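Local coordinates for Glyoxalase/Bleomycin resistance protein/dioxygenase domain (Frankia sp., PDB 2RK0) that is of unknown specific function but belongs to the glyoxalase/bleomycin resistance/dioxygenase superfamily, whose members include metal-dependent enzymes and antibiotic-binding resistance proteins, at residues 20-25 with 91-96; 84-89 with 122-127. One frame throughout, in Å; residues are numbered along the deposited sequence.

Interaction 1 (20-25 with 91-96); sequences CRWYTE and ERLAKA
Arg92 reaches across to the backbone of Glu25 where the two helices of a vicinal oxygen chelate fold come together, each helix accompanied by a four-stranded mixed sheet. Helices 16-27 and 83-96 run roughly antiparallel at this point, 142° apart, and the 11.3 Å between the axes of the two segments keeps the backbones out of direct contact with each other, so that side chains and one water reach across. Arg92 illustrates how such a distance is spanned. Its CB already points at segment 20-25, and CG lies opposite the carbonyl carbon (chi1 -70°), from where the chain runs out straight to NE. CD, a carbon, packs 3.6 Å from Glu25 O, and NE, at 4.0 Å from the same oxygen, is too distant to bond. NH1 goes on to a salt bridge with Asp28 and a hydrogen bond to Ile26 O. The far end of the arginine is thus fixed just beyond the C-terminal end of segment 20-25.

Glu25 answers from the other helix with an extended side chain that brings OE2 to within 3.6 Å of Ala96 CB, along the exposed flank of the junction. Deeper in, Trp22 CZ2 touches Leu93 CD2 at 4.1 Å, and Phe114 of strand 109-115 packs against both of these side chains. The indole also lies against its neighbour: its CE3 sits 3.6 Å above the plane of the Tyr23 ring, offset toward the rim. One water joins the helices on the polar side, donating to Glu25 OE2 at 3.0 Å and to Arg92 O at 2.8 Å, the same carbonyl oxygen that accepts the helical bond from Ala96 N.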
loop_
_atom_site.group_PDB
_atom_site.type_symbol
_atom_site.label_atom_id
_atom_site.label_comp_id
_atom_site.label_asym_id
_atom_site.label_seq_id
_atom_site.Cartn_x
_atom_site.Cartn_y
_atom_site.Cartn_z
ATOM N N CYS A 20 1.800 0.303 -16.823
ATOM C CA CYS A 20 3.017 -0.490 -16.927
ATOM C C CYS A 20 4.151 0.399 -17.395
ATOM O O CYS A 20 5.241 0.366 -16.838
ATOM C CB CYS A 20 2.826 -1.644 -17.909
ATOM S SG CYS A 20 1.766 -2.958 -17.283
ATOM N N ARG A 21 3.892 1.189 -18.430
ATOM C CA ARG A 21 4.910 2.089 -18.945
ATOM C C ARG A 21 5.279 3.157 -17.909
ATOM O O ARG A 21 6.451 3.504 -17.753
ATOM C CB ARG A 21 4.422 2.761 -20.230
ATOM C CG ARG A 21 4.445 1.855 -21.454
ATOM C CD ARG A 21 4.180 2.664 -22.718
ATOM N NE ARG A 21 2.762 2.955 -22.909
ATOM C CZ ARG A 21 1.889 2.094 -23.423
ATOM N NH1 ARG A 21 2.290 0.886 -23.803
ATOM N NH2 ARG A 21 0.615 2.438 -23.556
ATOM N N TRP A 22 4.283 3.666 -17.193
ATOM C CA TRP A 22 4.543 4.691 -16.193
ATOM C C TRP A 22 5.441 4.155 -15.080
ATOM O O TRP A 22 6.450 4.761 -14.732
ATOM C CB TRP A 22 3.239 5.192 -15.571
ATOM C CG TRP A 22 3.431 6.445 -14.761
ATOM C CD1 TRP A 22 3.324 7.730 -15.210
ATOM C CD2 TRP A 22 3.825 6.534 -13.383
ATOM N NE1 TRP A 22 3.627 8.612 -14.201
ATOM C CE2 TRP A 22 3.937 7.908 -13.069
ATOM C CE3 TRP A 22 4.093 5.587 -12.381
ATOM C CZ2 TRP A 22 4.306 8.362 -11.798
ATOM C CZ3 TRP A 22 4.459 6.042 -11.116
ATOM C CH2 TRP A 22 4.561 7.418 -10.839
ATOM N N TYR A 23 5.069 3.016 -14.511
ATOM C CA TYR A 23 5.867 2.462 -13.437
ATOM C C TYR A 23 7.264 2.049 -13.898
ATOM O O TYR A 23 8.242 2.224 -13.170
ATOM C CB TYR A 23 5.132 1.285 -12.786
ATOM C CG TYR A 23 4.096 1.748 -11.789
ATOM C CD1 TYR A 23 2.829 2.167 -12.199
ATOM C CD2 TYR A 23 4.424 1.874 -10.441
ATOM C CE1 TYR A 23 1.914 2.710 -11.281
ATOM C CE2 TYR A 23 3.530 2.412 -9.526
ATOM C CZ TYR A 23 2.282 2.831 -9.943
ATOM O OH TYR A 23 1.427 3.397 -9.022
ATOM N N THR A 24 7.357 1.522 -15.113
ATOM C CA THR A 24 8.643 1.093 -15.654
ATOM C C THR A 24 9.572 2.288 -15.772
ATOM O O THR A 24 10.706 2.267 -15.288
ATOM C CB THR A 24 8.474 0.448 -17.049
ATOM O OG1 THR A 24 7.643 -0.715 -16.931
ATOM C CG2 THR A 24 9.835 0.039 -17.636
ATOM N N GLU A 25 9.065 3.338 -16.405
ATOM C CA GLU A 25 9.815 4.565 -16.633
ATOM C C GLU A 25 10.185 5.356 -15.377
ATOM O O GLU A 25 11.310 5.849 -15.253
ATOM C CB GLU A 25 9.016 5.463 -17.577
ATOM C CG GLU A 25 9.736 6.724 -18.008
ATOM C CD GLU A 25 8.960 7.484 -19.075
ATOM O OE1 GLU A 25 8.593 6.853 -20.089
ATOM O OE2 GLU A 25 8.726 8.701 -18.897
ATOM N N GLU A 91 13.690 14.237 -11.533
ATOM C CA GLU A 91 14.086 14.410 -12.926
ATOM C C GLU A 91 13.169 13.613 -13.846
ATOM O O GLU A 91 12.690 14.123 -14.860
ATOM C CB GLU A 91 15.537 13.958 -13.112
ATOM C CG GLU A 91 16.539 14.740 -12.269
ATOM C CD GLU A 91 17.923 14.085 -12.227
ATOM O OE1 GLU A 91 18.490 13.817 -13.306
ATOM O OE2 GLU A 91 18.437 13.847 -11.108
ATOM N N ARG A 92 12.928 12.358 -13.492
ATOM C CA ARG A 92 12.060 11.494 -14.288
ATOM C C ARG A 92 10.617 11.990 -14.289
ATOM O O ARG A 92 9.956 12.014 -15.332
ATOM C CB ARG A 92 12.112 10.068 -13.746
ATOM C CG ARG A 92 13.440 9.372 -13.985
ATOM C CD ARG A 92 13.448 7.994 -13.355
ATOM N NE ARG A 92 14.691 7.280 -13.607
ATOM C CZ ARG A 92 14.977 6.088 -13.097
ATOM N NH1 ARG A 92 14.107 5.478 -12.300
ATOM N NH2 ARG A 92 16.127 5.497 -13.392
ATOM N N LEU A 93 10.127 12.380 -13.115
ATOM C CA LEU A 93 8.755 12.872 -12.998
ATOM C C LEU A 93 8.563 14.107 -13.871
ATOM O O LEU A 93 7.585 14.209 -14.609
ATOM C CB LEU A 93 8.431 13.212 -11.536
ATOM C CG LEU A 93 8.404 12.016 -10.575
ATOM C CD1 LEU A 93 8.285 12.507 -9.135
ATOM C CD2 LEU A 93 7.241 11.101 -10.934
ATOM N N ALA A 94 9.509 15.036 -13.784
ATOM C CA ALA A 94 9.450 16.265 -14.563
ATOM C C ALA A 94 9.484 15.952 -16.053
ATOM O O ALA A 94 8.646 16.423 -16.823
ATOM C CB ALA A 94 10.612 17.162 -14.189
ATOM N N LYS A 95 10.465 15.148 -16.452
ATOM C CA LYS A 95 10.625 14.762 -17.847
ATOM C C LYS A 95 9.335 14.132 -18.371
ATOM O O LYS A 95 8.943 14.355 -19.515
ATOM C CB LYS A 95 11.785 13.769 -17.978
ATOM C CG LYS A 95 12.672 14.006 -19.199
ATOM C CD LYS A 95 13.846 13.025 -19.257
ATOM C CE LYS A 95 14.799 13.188 -18.069
ATOM N NZ LYS A 95 15.512 14.500 -18.066
ATOM N N ALA A 96 8.669 13.356 -17.519
ATOM C CA ALA A 96 7.430 12.686 -17.895
ATOM C C ALA A 96 6.198 13.583 -17.783
ATOM O O ALA A 96 5.100 13.204 -18.199
ATOM C CB ALA A 96 7.242 11.439 -17.040
HETATM O O HOH W 1 10.716 10.188 -17.269
#

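Interaction 2 (84-89 with 122-127)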
loop_
_atom_site.group_PDB
_atom_site.type_symbol
_atom_site.label_atom_id
_atom_site.label_comp_id
_atom_site.label_asym_id
_atom_site.label_seq_id
_atom_site.Cartn_x
_atom_site.Cartn_y
_atom_site.Cartn_z
ATOM N N THR A 84 20.243 11.287 -3.867
ATOM C CA THR A 84 20.344 11.094 -5.308
ATOM C C THR A 84 19.128 10.347 -5.838
ATOM O O THR A 84 18.656 10.629 -6.936
ATOM C CB THR A 84 21.628 10.332 -5.681
ATOM O OG1 THR A 84 22.766 11.158 -5.390
ATOM C CG2 THR A 84 21.632 9.984 -7.158
ATOM N N ASP A 85 18.616 9.400 -5.059
ATOM C CA ASP A 85 17.433 8.664 -5.474
ATOM C C ASP A 85 16.275 9.645 -5.687
ATOM O O ASP A 85 15.520 9.531 -6.653
ATOM C CB ASP A 85 17.042 7.627 -4.418
ATOM C CG ASP A 85 18.017 6.470 -4.352
ATOM O OD1 ASP A 85 18.433 5.991 -5.430
ATOM O OD2 ASP A 85 18.349 6.032 -3.228
ATOM N N LEU A 86 16.138 10.604 -4.780
ATOM C CA LEU A 86 15.075 11.603 -4.876
ATOM C C LEU A 86 15.323 12.537 -6.051
ATOM O O LEU A 86 14.391 12.913 -6.764
ATOM C CB LEU A 86 14.991 12.416 -3.573
ATOM C CG LEU A 86 14.558 11.602 -2.342
ATOM C CD1 LEU A 86 14.379 12.515 -1.140
ATOM C CD2 LEU A 86 13.255 10.868 -2.645
ATOM N N ASP A 87 16.584 12.913 -6.247
ATOM C CA ASP A 87 16.953 13.808 -7.338
ATOM C C ASP A 87 16.589 13.156 -8.661
ATOM O O ASP A 87 16.049 13.803 -9.548
ATOM C CB ASP A 87 18.460 14.102 -7.329
ATOM C CG ASP A 87 18.913 14.853 -6.088
ATOM O OD1 ASP A 87 18.053 15.412 -5.373
ATOM O OD2 ASP A 87 20.139 14.887 -5.837
ATOM N N VAL A 88 16.884 11.865 -8.779
ATOM C CA VAL A 88 16.590 11.135 -10.002
ATOM C C VAL A 88 15.083 11.032 -10.234
ATOM O O VAL A 88 14.604 11.209 -11.361
ATOM C CB VAL A 88 17.216 9.721 -9.969
ATOM C CG1 VAL A 88 16.782 8.925 -11.195
ATOM C CG2 VAL A 88 18.747 9.826 -9.922
ATOM N N LEU A 89 14.333 10.748 -9.173
ATOM C CA LEU A 89 12.879 10.650 -9.283
ATOM C C LEU A 89 12.293 11.972 -9.782
ATOM O O LEU A 89 11.451 11.988 -10.677
ATOM C CB LEU A 89 12.253 10.312 -7.927
ATOM C CG LEU A 89 12.066 8.843 -7.561
ATOM C CD1 LEU A 89 11.624 8.719 -6.108
ATOM C CD2 LEU A 89 11.034 8.223 -8.493
ATOM N N LEU A 122 1.523 8.664 -4.087
ATOM C CA LEU A 122 2.754 7.965 -3.740
ATOM C C LEU A 122 3.763 8.933 -3.118
ATOM O O LEU A 122 3.657 10.155 -3.283
ATOM C CB LEU A 122 3.379 7.352 -4.994
ATOM C CG LEU A 122 2.491 6.432 -5.826
ATOM C CD1 LEU A 122 3.231 6.036 -7.111
ATOM C CD2 LEU A 122 2.118 5.204 -4.996
ATOM N N GLU A 123 4.735 8.374 -2.404
ATOM C CA GLU A 123 5.780 9.159 -1.762
ATOM C C GLU A 123 7.099 8.389 -1.755
ATOM O O GLU A 123 7.113 7.154 -1.786
ATOM C CB GLU A 123 5.432 9.475 -0.300
ATOM C CG GLU A 123 4.157 10.251 -0.062
ATOM C CD GLU A 123 4.040 10.712 1.390
ATOM O OE1 GLU A 123 4.522 9.990 2.287
ATOM O OE2 GLU A 123 3.456 11.787 1.632
ATOM N N ALA A 124 8.196 9.137 -1.726
ATOM C CA ALA A 124 9.541 8.569 -1.635
ATOM C C ALA A 124 10.094 9.265 -0.400
ATOM O O ALA A 124 10.043 10.493 -0.296
ATOM C CB ALA A 124 10.363 8.917 -2.842
HETATM N N MSE A 125 10.632 8.474 0.518
HETATM C CA MSE A 125 11.123 8.982 1.787
HETATM C C MSE A 125 12.584 8.664 2.117
HETATM O O MSE A 125 13.033 7.538 1.930
HETATM C CB MSE A 125 10.220 8.407 2.875
HETATM C CG MSE A 125 10.800 8.385 4.267
HETATM SE SE MSE A 125 10.192 9.935 5.267
HETATM C CE MSE A 125 11.789 11.055 5.329
ATOM N N LEU A 126 13.303 9.665 2.627
ATOM C CA LEU A 126 14.706 9.522 3.026
ATOM C C LEU A 126 14.824 9.945 4.489
ATOM O O LEU A 126 14.416 11.051 4.856
ATOM C CB LEU A 126 15.609 10.409 2.171
ATOM C CG LEU A 126 17.109 10.379 2.506
ATOM C CD1 LEU A 126 17.697 9.014 2.129
ATOM C CD2 LEU A 126 17.832 11.505 1.748
ATOM N N GLY A 127 15.377 9.071 5.321
ATOM C CA GLY A 127 15.514 9.373 6.736
ATOM C C GLY A 127 16.638 10.336 7.069
ATOM O O GLY A 127 17.585 10.479 6.312
#
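Ala124 CB is met by two leucines of one helix face, Leu86 and Leu89, and the small methyl shows how a helix can lie close against a sheet. Leu86 CD2 and Leu89 CD1 each come to 3.5 Å from that CB, the Leu86 pair being tighter than ordinary van der Waals contact. Leu86 is forked over the strand: with CG opposite the carbonyl carbon (chi1 -66°), CD2 settles on Ala124 while CD1 turns to Leu126 CB at 4.1 Å. Leu126 offers that CB to Leu86 CD1 as the two side chains pass each other at a slant. One leucine thereby spans two successive inward positions of the strand.

The strand alternates as expected, Ala124 and Leu126 directing CB to the helix, Glu123 and Met125 (a selenomethionine) to the other face of the sheet. Helix and strand run nearly antiparallel, at 156°, with segment axes 9.2 Å apart, and all four touching residues are buried. The contact is a piece of the hydrophobic layer between helix 83-96 and its sheet: strand 121-127 lies between strands 72-80 and 109-115, so Leu86 also meets Val80 and Trp110, whereas Leu89 packs on Leu112 and, turning to helix 16-27, on Ile26 and Leu27.

Helix 83-96 serves both contacts, packing on the sheet in interaction 2 and, about two turns later, on helix 16-27 in interaction 1; the two centres lie about 14 Å apart. They touch directly at Leu122, whose CD1 is 3.7 Å from Tyr23 OH and 4.2 Å from Trp22 CZ3. Ile26 adds a second connection, packing on Leu89 as well as on Leu93 and Ala96. Across the sheet, Glu123 meets His75 of its own chain and His8 of the second subunit. That grouping resembles the His and Glu ligands of metal sites at the subunit interface in related glyoxalases and may mark a metal site, with both contacts on the helix-bearing side of the sheet.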